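Local coordinates for Lmo2470 protein (PDB 5HL3) that is a calcium-binding internalin with leucine-rich repeats that interacts with afadin and facilitates crossing of the basement membrane, at residues P107-R112 against M153-I158; N294-P299 against V340-N345; L23-A28 against G52-T57; P237-L242 against S254-T259. One frame throughout, in Å; residues are numbered along the deposited sequence.

In the fold
All four contacts lie in series along the chain; none nests in or crosses another. Contact 3 comes first and ties helix 21-30 to the end of strand 50-53, an outermost strand of the parallel repeat sheet. Contact 1 follows at mid-sheet. It joins the loops after strands 100-103 and 150-152, which have strand 127-129 between them. Contact 4 closes a short loop at the far end of the sheet, between strand 241-243 and the turn leading into strand 260-261. Contact 2 belongs to the C-terminal mixed sheet and joins the loop after helix 285-292 to strand 334-345. Contacts 2 and 4 touch through M295 and L257. Contacts 2 and 3 lie about 54 Å apart, centre to centre.

Contact 1. Residues P107-R112 against M153-I158. With CA (calcium ion), chain B; CA (calcium ion), chain E.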
loop_
_atom_site.group_PDB
_atom_site.type_symbol
_atom_site.label_atom_id
_atom_site.label_comp_id
_atom_site.label_asym_id
_atom_site.label_seq_id
_atom_site.Cartn_x
_atom_site.Cartn_y
_atom_site.Cartn_z
ATOM N N PRO A 107 -0.222 8.678 16.347
ATOM C CA PRO A 107 -1.676 8.793 16.409
ATOM C C PRO A 107 -2.204 9.811 15.397
ATOM O O PRO A 107 -1.477 10.762 15.016
ATOM C CB PRO A 107 -1.948 9.271 17.817
ATOM C CG PRO A 107 -0.753 8.981 18.589
ATOM C CD PRO A 107 0.420 8.931 17.648
ATOM N N GLY A 108 -3.452 9.646 15.010
ATOM C CA GLY A 108 -4.030 10.529 14.033
ATOM C C GLY A 108 -3.604 10.130 12.628
ATOM O O GLY A 108 -2.955 9.077 12.397
ATOM N N ARG A 109 -3.988 10.985 11.693
ATOM C CA ARG A 109 -3.763 10.740 10.289
ATOM C C ARG A 109 -2.786 11.740 9.715
ATOM O O ARG A 109 -3.065 12.928 9.718
ATOM C CB ARG A 109 -5.123 10.915 9.595
ATOM C CG ARG A 109 -5.211 10.363 8.215
ATOM C CD ARG A 109 -6.630 9.909 7.949
ATOM N NE ARG A 109 -7.466 11.006 7.522
ATOM C CZ ARG A 109 -8.310 11.719 8.283
ATOM N NH1 ARG A 109 -8.474 11.502 9.593
ATOM N NH2 ARG A 109 -9.011 12.668 7.706
ATOM N N LEU A 110 -1.624 11.263 9.237
ATOM C CA LEU A 110 -0.680 12.140 8.544
ATOM C C LEU A 110 -0.294 13.382 9.322
ATOM O O LEU A 110 -0.133 14.465 8.765
ATOM C CB LEU A 110 -1.253 12.513 7.139
ATOM C CG LEU A 110 -1.412 11.328 6.174
ATOM C CD1 LEU A 110 -2.446 11.544 5.064
ATOM C CD2 LEU A 110 -0.050 10.928 5.588
ATOM N N THR A 111 -0.103 13.234 10.644
ATOM C CA THR A 111 0.173 14.388 11.490
ATOM C C THR A 111 1.625 14.848 11.435
ATOM O O THR A 111 1.945 15.930 11.945
ATOM C CB THR A 111 -0.135 14.068 12.952
ATOM O OG1 THR A 111 0.648 12.940 13.334
ATOM C CG2 THR A 111 -1.638 13.768 13.142
ATOM N N ARG A 112 2.525 14.005 10.930
ATOM C CA ARG A 112 3.955 14.331 10.862
ATOM C C ARG A 112 4.468 14.183 9.434
ATOM O O ARG A 112 3.951 13.408 8.673
ATOM C CB ARG A 112 4.760 13.415 11.792
ATOM C CG ARG A 112 4.475 13.551 13.275
ATOM C CD ARG A 112 5.136 14.786 13.878
ATOM N NE ARG A 112 4.821 14.902 15.298
ATOM C CZ ARG A 112 3.774 15.520 15.801
ATOM N NH1 ARG A 112 2.949 16.185 15.005
ATOM N NH2 ARG A 112 3.568 15.525 17.126
HETATM N N MSE A 153 6.253 1.943 3.196
HETATM C CA MSE A 153 5.969 3.349 2.914
HETATM C C MSE A 153 4.479 3.531 2.689
HETATM O O MSE A 153 4.058 4.173 1.730
HETATM C CB MSE A 153 6.763 3.793 1.691
HETATM C CG MSE A 153 8.270 3.528 1.788
HETATM SE SE MSE A 153 9.219 4.713 3.036
HETATM C CE MSE A 153 9.324 6.224 1.808
ATOM N N SER A 154 3.674 2.968 3.569
ATOM C CA SER A 154 2.206 3.043 3.466
ATOM C C SER A 154 1.691 4.352 4.052
ATOM O O SER A 154 2.236 4.824 5.058
ATOM C CB SER A 154 1.603 1.870 4.230
ATOM O OG SER A 154 0.196 1.937 4.216
ATOM N N GLU A 155 0.656 4.940 3.448
ATOM C CA GLU A 155 0.003 6.156 4.002
ATOM C C GLU A 155 0.996 7.287 4.188
ATOM O O GLU A 155 1.221 7.782 5.304
ATOM C CB GLU A 155 -0.756 5.873 5.306
ATOM C CG GLU A 155 -1.752 6.987 5.593
ATOM C CD GLU A 155 -2.533 6.801 6.841
ATOM O OE1 GLU A 155 -1.942 6.597 7.914
ATOM O OE2 GLU A 155 -3.774 6.925 6.771
HETATM N N MSE A 156 1.530 7.754 3.069
HETATM C CA MSE A 156 2.503 8.840 3.069
HETATM C C MSE A 156 2.225 9.894 2.033
HETATM O O MSE A 156 3.069 10.746 1.795
HETATM C CB MSE A 156 3.936 8.299 2.832
HETATM C CG MSE A 156 4.368 7.269 3.891
HETATM SE SE MSE A 156 6.266 6.827 3.745
HETATM C CE MSE A 156 6.964 8.435 4.587
ATOM N N LEU A 157 1.019 9.880 1.445
ATOM C CA LEU A 157 0.653 10.788 0.337
ATOM C C LEU A 157 1.651 10.743 -0.841
ATOM O O LEU A 157 2.026 11.781 -1.401
ATOM C CB LEU A 157 0.393 12.190 0.856
ATOM C CG LEU A 157 -0.866 12.286 1.734
ATOM C CD1 LEU A 157 -0.894 13.656 2.361
ATOM C CD2 LEU A 157 -2.129 12.036 0.960
ATOM N N ILE A 158 2.052 9.527 -1.215
ATOM C CA ILE A 158 2.962 9.356 -2.323
ATOM C C ILE A 158 2.169 9.327 -3.634
ATOM O O ILE A 158 1.204 8.576 -3.759
ATOM C CB ILE A 158 3.781 8.071 -2.156
ATOM C CG1 ILE A 158 4.684 8.235 -0.929
ATOM C CG2 ILE A 158 4.644 7.814 -3.405
ATOM C CD1 ILE A 158 5.329 6.961 -0.439
HETATM CA CA CA B . -1.200 7.737 12.034
HETATM CA CA CA E . 3.612 13.524 -1.918
HETATM O O HOH W 1 -0.198 10.199 12.106
HETATM O O HOH W 2 -0.894 8.488 9.700
HETATM O O HOH W 3 -2.754 6.525 10.572
HETATM O O HOH W 4 -2.386 6.073 13.453
HETATM O O HOH W 5 2.058 13.989 -3.672
HETATM O O HOH W 6 3.077 15.675 -1.304
#
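L110 meets the 153-158 loop with both of its methyl groups. CD1 of L110 packs on CG of L157 at 3.8 Å, and CD2 of L110 rests on the carbonyl O of E155 at 3.4 Å. The other link is polar and runs through water. OE1 of E155 accepts hydrogen bonds from water 2 and water 3, each 2.8 Å away. Water 2 also accepts from L110 N at 2.9 Å, so it bridges the two loops directly. Both waters are ligands of the calcium ion held by G108 O at 2.2 Å. D105, P106 and two further waters complete that shell. Water 1 is one of them, and it is steadied by P107 O and the hydroxyl of T111. The E155 side chain reaches the site because CG is anti to the backbone N (chi1 -162°) and the chain beyond it is extended. L157 serves a second calcium ion, with its carbonyl O at 2.4 Å and E162 as another ligand. E155 therefore acts in the second shell: it orders two calcium-bound waters without touching the metal. Its negative charge would favour the bound cation and probably polarise those waters.

Contact 2. Residues N294-P299 against V340-N345; sequences NMLVSP and VSYNHN
N343 reaches across to the 294-299 loop and can be followed outward along its side chain. Its CB lies 3.9 Å from CD2 of L296, and its CG is in contact with the same methyl. At the tip, OD1 of N343 accepts a hydrogen bond from V297 N at 2.8 Å. The bond is nearly straight, 162° at the hydrogen, and lies in the carbonyl plane of the amide. OD1 of N343 is also touched by CG2 of V297 at 3.4 Å and by CA of L296. The other amide atom, ND2, donates to Q263 OE1. Both polar atoms of this buried side chain are thus engaged, which fixes how the amide is turned. Q263 also bonds to M295 O and so serves both segments.

Next to N343, OG of S298 donates to H344 O at 2.8 Å. The serine torsion (chi1 60°) sets OG between the backbone N and the carbonyl carbon, on the side of the partner. Two waters add to the grip. Water 7 joins S298 O to N343 N, and water 8 joins OG of S298 to H344 N. The imidazole of H344 turns to T302 instead. On the apolar side, CD2 of L296 meets the edge of the Y342 ring, 3.8 Å from CD2 of Y342.

N343 has a positive phi and marks the corner where strand 334-345 changes direction. The facing loop follows helix 285-292, which ends in a Schellman motif with N294 at C-prime. The N343 amide ties this loop to Q263, in a C-terminal domain whose family is consistent with an E-set fold.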
loop_
_atom_site.group_PDB
_atom_site.type_symbol
_atom_site.label_atom_id
_atom_site.label_comp_id
_atom_site.label_asym_id
_atom_site.label_seq_id
_atom_site.Cartn_x
_atom_site.Cartn_y
_atom_site.Cartn_z
ATOM N N ASN A 294 -16.024 -21.196 -8.643
ATOM C CA ASN A 294 -16.448 -21.446 -7.253
ATOM C C ASN A 294 -16.065 -20.358 -6.263
ATOM O O ASN A 294 -15.769 -20.646 -5.098
ATOM C CB ASN A 294 -16.011 -22.853 -6.808
ATOM C CG ASN A 294 -16.633 -23.914 -7.678
ATOM O OD1 ASN A 294 -17.850 -23.953 -7.827
ATOM N ND2 ASN A 294 -15.801 -24.711 -8.336
HETATM N N MSE A 295 -16.126 -19.115 -6.720
HETATM C CA MSE A 295 -15.825 -17.966 -5.887
HETATM C C MSE A 295 -17.048 -17.413 -5.188
HETATM O O MSE A 295 -16.906 -16.543 -4.323
HETATM C CB MSE A 295 -15.205 -16.857 -6.744
HETATM C CG MSE A 295 -13.854 -17.286 -7.346
HETATM SE SE MSE A 295 -13.092 -15.949 -8.580
HETATM C CE MSE A 295 -12.653 -14.531 -7.312
ATOM N N LEU A 296 -18.243 -17.891 -5.509
ATOM C CA LEU A 296 -19.434 -17.327 -4.909
ATOM C C LEU A 296 -19.742 -17.918 -3.552
ATOM O O LEU A 296 -19.605 -19.126 -3.346
ATOM C CB LEU A 296 -20.648 -17.544 -5.818
ATOM C CG LEU A 296 -20.571 -16.966 -7.234
ATOM C CD1 LEU A 296 -21.820 -17.402 -8.030
ATOM C CD2 LEU A 296 -20.379 -15.461 -7.242
ATOM N N VAL A 297 -20.200 -17.061 -2.647
ATOM C CA VAL A 297 -20.685 -17.488 -1.313
ATOM C C VAL A 297 -22.209 -17.674 -1.241
ATOM O O VAL A 297 -22.741 -18.179 -0.247
ATOM C CB VAL A 297 -20.221 -16.513 -0.187
ATOM C CG1 VAL A 297 -18.705 -16.420 -0.105
ATOM C CG2 VAL A 297 -20.864 -15.131 -0.333
ATOM N N SER A 298 -22.911 -17.196 -2.270
ATOM C CA SER A 298 -24.369 -17.355 -2.384
ATOM C C SER A 298 -24.695 -17.387 -3.884
ATOM O O SER A 298 -24.011 -16.757 -4.663
ATOM C CB SER A 298 -25.087 -16.191 -1.711
ATOM O OG SER A 298 -24.741 -14.973 -2.304
ATOM N N PRO A 299 -25.762 -18.124 -4.276
ATOM C CA PRO A 299 -26.015 -18.321 -5.714
ATOM C C PRO A 299 -26.932 -17.318 -6.400
ATOM O O PRO A 299 -26.916 -17.228 -7.625
ATOM C CB PRO A 299 -26.666 -19.713 -5.747
ATOM C CG PRO A 299 -27.401 -19.786 -4.444
ATOM C CD PRO A 299 -26.468 -19.126 -3.456
ATOM N N VAL A 340 -27.970 -5.019 -11.500
ATOM C CA VAL A 340 -27.921 -6.463 -11.280
ATOM C C VAL A 340 -26.851 -6.704 -10.219
ATOM O O VAL A 340 -25.722 -6.195 -10.316
ATOM C CB VAL A 340 -27.603 -7.248 -12.564
ATOM C CG1 VAL A 340 -27.135 -8.678 -12.279
ATOM C CG2 VAL A 340 -28.831 -7.332 -13.425
ATOM N N SER A 341 -27.227 -7.474 -9.213
ATOM C CA SER A 341 -26.337 -7.776 -8.094
ATOM C C SER A 341 -26.261 -9.277 -7.865
ATOM O O SER A 341 -27.242 -9.998 -8.070
ATOM C CB SER A 341 -26.811 -7.058 -6.837
ATOM O OG SER A 341 -26.580 -5.638 -6.943
ATOM N N TYR A 342 -25.101 -9.739 -7.413
ATOM C CA TYR A 342 -24.907 -11.139 -7.089
ATOM C C TYR A 342 -23.844 -11.239 -5.990
ATOM O O TYR A 342 -23.235 -10.242 -5.569
ATOM C CB TYR A 342 -24.544 -11.942 -8.345
ATOM C CG TYR A 342 -23.193 -11.635 -8.907
ATOM C CD1 TYR A 342 -22.999 -10.599 -9.850
ATOM C CD2 TYR A 342 -22.065 -12.337 -8.461
ATOM C CE1 TYR A 342 -21.748 -10.328 -10.338
ATOM C CE2 TYR A 342 -20.823 -12.063 -8.964
ATOM C CZ TYR A 342 -20.654 -11.037 -9.873
ATOM O OH TYR A 342 -19.403 -10.743 -10.355
ATOM N N ASN A 343 -23.623 -12.472 -5.531
ATOM C CA ASN A 343 -22.673 -12.725 -4.419
ATOM C C ASN A 343 -23.030 -11.905 -3.192
ATOM O O ASN A 343 -22.177 -11.432 -2.460
ATOM C CB ASN A 343 -21.186 -12.517 -4.827
ATOM C CG ASN A 343 -20.261 -13.369 -4.008
ATOM O OD1 ASN A 343 -20.626 -14.481 -3.688
ATOM N ND2 ASN A 343 -19.088 -12.853 -3.638
ATOM N N HIS A 344 -24.324 -11.741 -2.952
ATOM C CA HIS A 344 -24.751 -11.048 -1.758
ATOM C C HIS A 344 -24.269 -11.799 -0.509
ATOM O O HIS A 344 -24.483 -13.011 -0.375
ATOM C CB HIS A 344 -26.277 -11.009 -1.662
ATOM C CG HIS A 344 -26.948 -10.231 -2.744
ATOM N ND1 HIS A 344 -27.179 -8.881 -2.648
ATOM C CD2 HIS A 344 -27.516 -10.630 -3.904
ATOM C CE1 HIS A 344 -27.854 -8.473 -3.706
ATOM N NE2 HIS A 344 -28.062 -9.520 -4.490
ATOM N N ASN A 345 -23.629 -11.067 0.384
ATOM C CA ASN A 345 -23.164 -11.618 1.653
ATOM C C ASN A 345 -23.680 -10.694 2.730
ATOM O O ASN A 345 -23.064 -9.676 3.073
ATOM C CB ASN A 345 -21.648 -11.742 1.696
ATOM C CG ASN A 345 -21.177 -12.569 2.878
ATOM O OD1 ASN A 345 -21.841 -12.614 3.910
ATOM N ND2 ASN A 345 -20.046 -13.222 2.734
HETATM O O HOH W 7 -24.514 -14.957 -6.658
HETATM O O HOH W 8 -26.375 -13.657 -4.038
#

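Contact 3. Residues L23-A28 against G52-T57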
loop_
_atom_site.group_PDB
_atom_site.type_symbol
_atom_site.label_atom_id
_atom_site.label_comp_id
_atom_site.label_asym_id
_atom_site.label_seq_id
_atom_site.Cartn_x
_atom_site.Cartn_y
_atom_site.Cartn_z
ATOM N N LEU A 23 17.659 14.688 23.599
ATOM C CA LEU A 23 18.546 13.648 23.130
ATOM C C LEU A 23 19.282 12.999 24.293
ATOM O O LEU A 23 19.435 11.781 24.334
ATOM C CB LEU A 23 19.563 14.195 22.121
ATOM C CG LEU A 23 20.418 13.134 21.426
ATOM C CD1 LEU A 23 19.534 12.278 20.539
ATOM C CD2 LEU A 23 21.555 13.757 20.629
ATOM N N ALA A 24 19.752 13.799 25.233
ATOM C CA ALA A 24 20.475 13.245 26.379
ATOM C C ALA A 24 19.598 12.350 27.230
ATOM O O ALA A 24 20.031 11.310 27.694
ATOM C CB ALA A 24 21.097 14.347 27.206
ATOM N N LYS A 25 18.345 12.754 27.424
ATOM C CA LYS A 25 17.374 11.937 28.165
ATOM C C LYS A 25 17.205 10.575 27.485
ATOM O O LYS A 25 17.283 9.528 28.136
ATOM C CB LYS A 25 16.032 12.677 28.259
ATOM C CG LYS A 25 14.842 11.860 28.742
ATOM C CD LYS A 25 13.615 12.716 29.045
ATOM C CE LYS A 25 12.357 11.866 29.291
ATOM N NZ LYS A 25 11.820 11.223 28.043
ATOM N N ASP A 26 16.989 10.592 26.168
ATOM C CA ASP A 26 16.808 9.340 25.432
ATOM C C ASP A 26 18.092 8.520 25.419
ATOM O O ASP A 26 18.036 7.301 25.545
ATOM C CB ASP A 26 16.309 9.604 24.017
ATOM C CG ASP A 26 14.855 10.060 23.984
ATOM O OD1 ASP A 26 14.220 10.212 25.068
ATOM O OD2 ASP A 26 14.370 10.294 22.844
HETATM N N MSE A 27 19.238 9.176 25.342
HETATM C CA MSE A 27 20.506 8.423 25.384
HETATM C C MSE A 27 20.737 7.799 26.749
HETATM O O MSE A 27 21.224 6.684 26.820
HETATM C CB MSE A 27 21.674 9.305 24.940
HETATM C CG MSE A 27 21.678 9.559 23.433
HETATM SE SE MSE A 27 21.681 7.900 22.333
HETATM C CE MSE A 27 23.050 6.898 23.303
ATOM N N ALA A 28 20.402 8.490 27.833
ATOM C CA ALA A 28 20.530 7.894 29.160
ATOM C C ALA A 28 19.667 6.645 29.275
ATOM O O ALA A 28 20.075 5.638 29.853
ATOM C CB ALA A 28 20.178 8.914 30.253
ATOM N N GLY A 52 16.747 3.735 20.705
ATOM C CA GLY A 52 15.350 4.173 20.672
ATOM C C GLY A 52 15.251 5.651 20.994
ATOM O O GLY A 52 16.000 6.162 21.829
ATOM N N PHE A 53 14.301 6.339 20.356
ATOM C CA PHE A 53 14.049 7.754 20.602
ATOM C C PHE A 53 12.575 7.981 20.834
ATOM O O PHE A 53 11.733 7.389 20.161
ATOM C CB PHE A 53 14.600 8.621 19.459
ATOM C CG PHE A 53 16.085 8.492 19.323
ATOM C CD1 PHE A 53 16.921 9.098 20.233
ATOM C CD2 PHE A 53 16.656 7.650 18.378
ATOM C CE1 PHE A 53 18.306 8.904 20.195
ATOM C CE2 PHE A 53 18.039 7.452 18.345
ATOM C CZ PHE A 53 18.852 8.079 19.260
ATOM N N GLU A 54 12.261 8.805 21.813
ATOM C CA GLU A 54 10.850 9.035 22.181
ATOM C C GLU A 54 10.547 10.422 22.699
ATOM O O GLU A 54 9.387 10.732 22.936
ATOM C CB GLU A 54 10.424 8.000 23.213
ATOM C CG GLU A 54 11.176 8.155 24.526
ATOM C CD GLU A 54 10.699 7.262 25.665
ATOM O OE1 GLU A 54 9.898 6.338 25.403
ATOM O OE2 GLU A 54 11.175 7.522 26.801
ATOM N N THR A 55 11.544 11.284 22.841
ATOM C CA THR A 55 11.314 12.647 23.377
ATOM C C THR A 55 11.090 13.574 22.188
ATOM O O THR A 55 11.971 13.757 21.329
ATOM C CB THR A 55 12.458 13.091 24.297
ATOM O OG1 THR A 55 12.509 12.176 25.406
ATOM C CG2 THR A 55 12.208 14.473 24.870
ATOM N N SER A 56 9.912 14.194 22.176
ATOM C CA SER A 56 9.456 14.947 20.989
ATOM C C SER A 56 10.049 16.337 20.804
ATOM O O SER A 56 9.729 16.999 19.814
ATOM C CB SER A 56 7.932 14.975 20.942
ATOM O OG SER A 56 7.435 13.681 20.620
ATOM N N THR A 57 10.922 16.768 21.708
ATOM C CA THR A 57 11.648 18.017 21.530
ATOM C C THR A 57 12.908 17.842 20.693
ATOM O O THR A 57 13.549 18.822 20.367
ATOM C CB THR A 57 12.062 18.617 22.888
ATOM O OG1 THR A 57 12.855 17.659 23.595
ATOM C CG2 THR A 57 10.840 19.023 23.710
HETATM O O HOH W 9 13.424 8.857 27.356
HETATM O O HOH W 10 15.651 6.068 24.554
#
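D26 carries the polar part of this contact. Its CG lies beside its backbone N (chi1 -72°), which brings the carboxylate to the chain just after the strand. E54 N donates to OD2 of D26 from above the carboxylate plane at 2.8 Å, and T55 N donates to the syn lone pair of OD2 at 3.0 Å. OD1 of D26 takes a bond from the hydroxyl OG1 of T55 at 2.6 Å, so three donors fix the rotation of the group. OG1 of T55 in turn accepts from NZ of K25 at 2.9 Å.

Ion pairing is looser. NZ of K25 forms a long salt bridge to OE2 of E54, at 4.0 Å. Water 9 bonds NZ of K25, OD1 of D26 and OE2 of E54. It lies between two like charges, and the lysine probably offsets their repulsion. Water 10 bridges D26 O and G52 O.

The apolar part centres on F53. CD1 of L23 approaches CE1 of F53 at 3.6 Å, and SE of selenomethionine M27 makes a Met-aromatic contact 4.1 Å from the same CE1. OD2 of D26 lies at the edge of the ring.

Helix 21-30 lies against strand 50-53, an outermost strand of the repeat sheet, consistent with an N-terminal cap on that sheet. F53 pairs with S78 and M80 towards the next strand. N30 bonds G52 N, and M63 of helix 60-63 packs on L23 and F53.

Contact 4. Residues P237-L242 against S254-T259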
loop_
_atom_site.group_PDB
_atom_site.type_symbol
_atom_site.label_atom_id
_atom_site.label_comp_id
_atom_site.label_asym_id
_atom_site.label_seq_id
_atom_site.Cartn_x
_atom_site.Cartn_y
_atom_site.Cartn_z
ATOM N N PRO A 237 4.942 -15.880 -13.163
ATOM C CA PRO A 237 4.873 -17.330 -12.912
ATOM C C PRO A 237 4.796 -17.742 -11.461
ATOM O O PRO A 237 4.349 -18.847 -11.176
ATOM C CB PRO A 237 6.165 -17.857 -13.564
ATOM C CG PRO A 237 7.083 -16.680 -13.594
ATOM C CD PRO A 237 6.172 -15.535 -13.889
ATOM N N SER A 238 5.250 -16.892 -10.554
ATOM C CA SER A 238 5.201 -17.225 -9.128
ATOM C C SER A 238 3.924 -16.738 -8.440
ATOM O O SER A 238 3.747 -16.962 -7.235
ATOM C CB SER A 238 6.419 -16.649 -8.403
ATOM O OG SER A 238 7.632 -17.212 -8.905
ATOM N N LEU A 239 3.028 -16.070 -9.181
ATOM C CA LEU A 239 1.868 -15.455 -8.543
ATOM C C LEU A 239 0.981 -16.490 -7.841
ATOM O O LEU A 239 0.610 -17.512 -8.437
ATOM C CB LEU A 239 1.058 -14.693 -9.566
ATOM C CG LEU A 239 -0.027 -13.751 -9.019
ATOM C CD1 LEU A 239 0.548 -12.609 -8.207
ATOM C CD2 LEU A 239 -0.848 -13.251 -10.209
ATOM N N GLU A 240 0.654 -16.187 -6.594
ATOM C CA GLU A 240 -0.254 -17.015 -5.772
ATOM C C GLU A 240 -1.521 -16.269 -5.378
ATOM O O GLU A 240 -2.592 -16.886 -5.262
ATOM C CB GLU A 240 0.452 -17.499 -4.494
ATOM C CG GLU A 240 1.668 -18.403 -4.727
ATOM C CD GLU A 240 2.490 -18.719 -3.465
ATOM O OE1 GLU A 240 2.167 -18.259 -2.337
ATOM O OE2 GLU A 240 3.480 -19.486 -3.599
ATOM N N SER A 241 -1.424 -14.960 -5.144
ATOM C CA SER A 241 -2.579 -14.175 -4.718
ATOM C C SER A 241 -2.586 -12.833 -5.409
ATOM O O SER A 241 -1.623 -12.069 -5.309
ATOM C CB SER A 241 -2.590 -13.951 -3.205
ATOM O OG SER A 241 -3.737 -13.185 -2.833
ATOM N N LEU A 242 -3.688 -12.538 -6.088
ATOM C CA LEU A 242 -3.918 -11.234 -6.716
ATOM C C LEU A 242 -5.228 -10.716 -6.135
ATOM O O LEU A 242 -6.315 -11.213 -6.475
ATOM C CB LEU A 242 -4.009 -11.366 -8.236
ATOM C CG LEU A 242 -4.399 -10.126 -9.044
ATOM C CD1 LEU A 242 -3.401 -9.026 -8.810
ATOM C CD2 LEU A 242 -4.456 -10.443 -10.526
ATOM N N SER A 254 -7.972 -13.481 -17.291
ATOM C CA SER A 254 -8.094 -14.921 -17.396
ATOM C C SER A 254 -6.815 -15.704 -17.116
ATOM O O SER A 254 -6.877 -16.833 -16.610
ATOM C CB SER A 254 -8.671 -15.322 -18.767
ATOM O OG SER A 254 -7.770 -15.045 -19.837
ATOM N N ASN A 255 -5.654 -15.135 -17.424
ATOM C CA ASN A 255 -4.395 -15.865 -17.238
ATOM C C ASN A 255 -4.051 -16.189 -15.796
ATOM O O ASN A 255 -3.323 -17.124 -15.536
ATOM C CB ASN A 255 -3.207 -15.098 -17.834
ATOM C CG ASN A 255 -3.286 -14.961 -19.328
ATOM O OD1 ASN A 255 -3.987 -15.724 -20.022
ATOM N ND2 ASN A 255 -2.537 -14.009 -19.858
ATOM N N VAL A 256 -4.610 -15.417 -14.874
ATOM C CA VAL A 256 -4.301 -15.540 -13.456
ATOM C C VAL A 256 -5.554 -15.720 -12.615
ATOM O O VAL A 256 -5.539 -15.487 -11.408
ATOM C CB VAL A 256 -3.485 -14.304 -12.993
ATOM C CG1 VAL A 256 -2.129 -14.272 -13.680
ATOM C CG2 VAL A 256 -4.252 -13.005 -13.204
ATOM N N LEU A 257 -6.629 -16.185 -13.230
ATOM C CA LEU A 257 -7.910 -16.308 -12.518
ATOM C C LEU A 257 -7.822 -17.180 -11.268
ATOM O O LEU A 257 -8.474 -16.899 -10.256
ATOM C CB LEU A 257 -8.993 -16.825 -13.497
ATOM C CG LEU A 257 -10.420 -16.930 -12.928
ATOM C CD1 LEU A 257 -10.949 -15.681 -12.262
ATOM C CD2 LEU A 257 -11.348 -17.443 -14.038
ATOM N N ASP A 258 -6.973 -18.205 -11.302
ATOM C CA ASP A 258 -6.808 -19.091 -10.144
ATOM C C ASP A 258 -6.114 -18.468 -8.932
ATOM O O ASP A 258 -6.024 -19.089 -7.905
ATOM C CB ASP A 258 -6.120 -20.419 -10.526
ATOM C CG ASP A 258 -4.725 -20.242 -11.139
ATOM O OD1 ASP A 258 -4.345 -19.094 -11.484
ATOM O OD2 ASP A 258 -4.043 -21.304 -11.369
ATOM N N THR A 259 -5.634 -17.225 -9.060
ATOM C CA THR A 259 -4.957 -16.531 -7.959
ATOM C C THR A 259 -5.816 -15.441 -7.356
ATOM O O THR A 259 -5.449 -14.862 -6.350
ATOM C CB THR A 259 -3.653 -15.828 -8.437
ATOM O OG1 THR A 259 -3.964 -14.698 -9.258
ATOM C CG2 THR A 259 -2.729 -16.784 -9.167
#
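T259 and L242 meet through a flat peptide group. L242 N donates to T259 O from above the carbonyl plane, 51° out of it, with N and O 2.9 Å apart. CA of S241 adds a C-H...O contact to the same oxygen at 3.4 Å. The carbonyl of V256 is used differently. The hydroxyl OG1 of T259 meets its O in the plane, at 2.8 Å, and T259 N is a second donor to that oxygen.

T259 is the middle of the packing. Its chi1 of 71° sets OG1 between its own backbone N and carbonyl carbon, where it can reach back to V256 O. The same hydroxyl oxygen lies 3.5 Å from CB of L242 and also touches CD2 of L239. The methyl of T259 points elsewhere, with CG2 3.5 Å from L239 O. CB of T259 lies beside E240 O.

V256 supplies two methyls to two leucines. Its CG1 packs on CD2 of L239 at 3.8 Å, the two side chains crossing at about a right angle. Its CG2 packs on CD2 of L242 at 3.7 Å.

L239 and L242 fit the leucine pattern of a leucine-rich repeat, and V256 packs on them at the end of the repeat sheet. Segment 254-259 is a 3-10 turn that leads into strand 260-261, the last of the parallel sheet. The bond from L242 to T259 starts the pairing that L242 continues with Y261. On its other side, strand 241-243 pairs with strand 218-220 through S241 and L219, and L242 packs on L219.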